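Local structure of Mlr6093 protein (Mesorhizobium loti, 2QJ8) at residues 165-170 with 199-204. The protein probably acts as a zinc-dependent hydrolase of the aspartoacylase family, cleaving carbon-nitrogen bonds in linear amides or ester bonds. Numbering follows the deposited sequence. Where two conformers were deposited one is given.
Sequences TKTVSI and GKTFIC
Thr167 and Thr201 face each other where helix 161-172 lies over strand 201-208, their CA atoms 5.7 Å apart. The two side chains run alongside each other, pointing opposite ways, which sets Thr167 OG1 3.9 Å from Thr201 CG2. No direct hydrogen bond spans the contact; water carries the polar link instead. One water joins Thr167 OG1 to Thr201 OG1, and another, 2.7 Å from Thr167 OG1, donates to Lys200 O and accepts from Phe202 N. Thr167 OG1, beside its own backbone N (chi1 -65°), also bonds to Gln163 O one helical turn back, while CG2 rests 3.7 Å from Phe202 O. On its methyl side Thr201 meets Ile170 tip to tip, CG2 to CD1, and the extended chain of Lys166 passes across Thr201, with CE nearest its OG1. With a valine in place of Thr201, the water between the two threonine hydroxyls would probably lose its partner on the strand. Farther along, Ile170 and Ile203 lie roughly perpendicular, with Ile170 CG2 pressed tightly against Ile203 CD1 at 3.3 Å. Segment 165-170 runs at 39° to strand 201-204, and Val168 also reaches Ser155 of the antiparallel neighbour 152-155. Strand 201-208 pairs in parallel with 136-144, an alpha/beta layering characteristic of the zinc carboxypeptidase-like catalytic domain.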
loop_
_atom_site.group_PDB
_atom_site.type_symbol
_atom_site.label_atom_id
_atom_site.label_comp_id
_atom_site.label_asym_id
_atom_site.label_seq_id
_atom_site.Cartn_x
_atom_site.Cartn_y
_atom_site.Cartn_z
ATOM N N THR A 165 -23.510 9.659 -22.280
ATOM C CA THR A 165 -23.310 8.673 -23.349
ATOM C C THR A 165 -21.925 8.794 -24.007
ATOM O O THR A 165 -21.241 7.785 -24.232
ATOM C CB THR A 165 -24.397 8.830 -24.425
ATOM O OG1 THR A 165 -25.681 8.869 -23.796
ATOM C CG2 THR A 165 -24.354 7.684 -25.429
ATOM N N LYS A 166 -21.530 10.021 -24.326
ATOM C CA LYS A 166 -20.231 10.268 -24.919
ATOM C C LYS A 166 -19.106 9.833 -23.987
ATOM O O LYS A 166 -18.201 9.116 -24.413
ATOM C CB LYS A 166 -20.062 11.744 -25.254
ATOM C CG LYS A 166 -18.735 12.131 -25.951
ATOM C CD LYS A 166 -18.743 13.619 -26.235
ATOM C CE LYS A 166 -17.490 14.087 -26.912
ATOM N NZ LYS A 166 -17.569 15.568 -27.106
ATOM N N THR A 167 -19.162 10.278 -22.733
ATOM C CA THR A 167 -18.110 9.969 -21.766
ATOM C C THR A 167 -18.022 8.470 -21.484
ATOM O O THR A 167 -16.922 7.942 -21.444
ATOM C CB THR A 167 -18.268 10.751 -20.444
ATOM O OG1 THR A 167 -18.091 12.156 -20.703
ATOM C CG2 THR A 167 -17.231 10.285 -19.416
ATOM N N VAL A 168 -19.167 7.804 -21.331
ATOM C CA VAL A 168 -19.208 6.370 -21.063
ATOM C C VAL A 168 -18.658 5.598 -22.267
ATOM O O VAL A 168 -17.892 4.684 -22.075
ATOM C CB VAL A 168 -20.643 5.897 -20.666
ATOM C CG1 VAL A 168 -20.751 4.394 -20.662
ATOM C CG2 VAL A 168 -21.038 6.470 -19.302
ATOM N N SER A 169 -18.993 6.003 -23.488
ATOM C CA SER A 169 -18.466 5.341 -24.691
ATOM C C SER A 169 -16.946 5.445 -24.811
ATOM O O SER A 169 -16.270 4.441 -25.078
ATOM C CB SER A 169 -19.114 5.895 -25.946
ATOM O OG SER A 169 -20.493 5.546 -25.949
ATOM N N ILE A 170 -16.430 6.651 -24.605
ATOM C CA ILE A 170 -14.990 6.887 -24.615
ATOM C C ILE A 170 -14.295 6.011 -23.547
ATOM O O ILE A 170 -13.301 5.355 -23.852
ATOM C CB ILE A 170 -14.616 8.372 -24.430
ATOM C CG1 ILE A 170 -15.113 9.211 -25.623
ATOM C CG2 ILE A 170 -13.074 8.500 -24.320
ATOM C CD1 ILE A 170 -14.909 10.752 -25.485
ATOM N N GLY A 199 -18.808 21.333 -19.257
ATOM C CA GLY A 199 -19.381 20.443 -20.251
ATOM C C GLY A 199 -18.369 19.646 -21.029
ATOM O O GLY A 199 -18.560 19.390 -22.221
ATOM N N LYS A 200 -17.307 19.236 -20.342
ATOM C CA LYS A 200 -16.204 18.497 -20.919
ATOM C C LYS A 200 -16.242 17.005 -20.573
ATOM O O LYS A 200 -17.062 16.515 -19.744
ATOM C CB LYS A 200 -14.873 19.160 -20.480
ATOM C CG LYS A 200 -14.665 20.542 -21.155
ATOM C CD LYS A 200 -13.395 21.271 -20.689
ATOM C CE LYS A 200 -13.302 22.674 -21.326
ATOM N NZ LYS A 200 -12.114 23.423 -20.813
ATOM N N THR A 201 -15.388 16.274 -21.282
ATOM C CA THR A 201 -15.206 14.830 -21.082
ATOM C C THR A 201 -14.180 14.672 -19.981
ATOM O O THR A 201 -13.067 15.146 -20.112
ATOM C CB THR A 201 -14.741 14.161 -22.358
ATOM O OG1 THR A 201 -15.763 14.344 -23.331
ATOM C CG2 THR A 201 -14.472 12.627 -22.139
ATOM N N PHE A 202 -14.595 14.123 -18.839
ATOM C CA PHE A 202 -13.694 13.894 -17.725
ATOM C C PHE A 202 -13.646 12.393 -17.469
ATOM O O PHE A 202 -14.690 11.794 -17.180
ATOM C CB PHE A 202 -14.189 14.650 -16.505
ATOM C CG PHE A 202 -13.326 14.495 -15.276
ATOM C CD1 PHE A 202 -11.924 14.594 -15.347
ATOM C CD2 PHE A 202 -13.914 14.333 -14.026
ATOM C CE1 PHE A 202 -11.129 14.483 -14.222
ATOM C CE2 PHE A 202 -13.118 14.231 -12.872
ATOM C CZ PHE A 202 -11.716 14.298 -12.976
ATOM N N ILE A 203 -12.447 11.812 -17.582
ATOM C CA ILE A 203 -12.205 10.370 -17.424
ATOM C C ILE A 203 -11.223 10.119 -16.273
ATOM O O ILE A 203 -10.173 10.737 -16.190
ATOM C CB ILE A 203 -11.774 9.739 -18.778
ATOM C CG1 ILE A 203 -12.967 9.778 -19.743
ATOM C CG2 ILE A 203 -11.365 8.318 -18.625
ATOM C CD1 ILE A 203 -12.627 9.310 -21.105
ATOM N N CYS A 204 -11.636 9.239 -15.353
ATOM C CA CYS A 204 -10.879 8.914 -14.168
ATOM C C CYS A 204 -10.529 7.422 -14.160
ATOM O O CYS A 204 -11.424 6.592 -14.018
ATOM C CB CYS A 204 -11.750 9.300 -12.975
ATOM S SG CYS A 204 -10.926 9.315 -11.432
HETATM O O HOH W 1 -17.540 13.898 -18.735
HETATM O O HOH W 2 -18.422 13.979 -22.696
#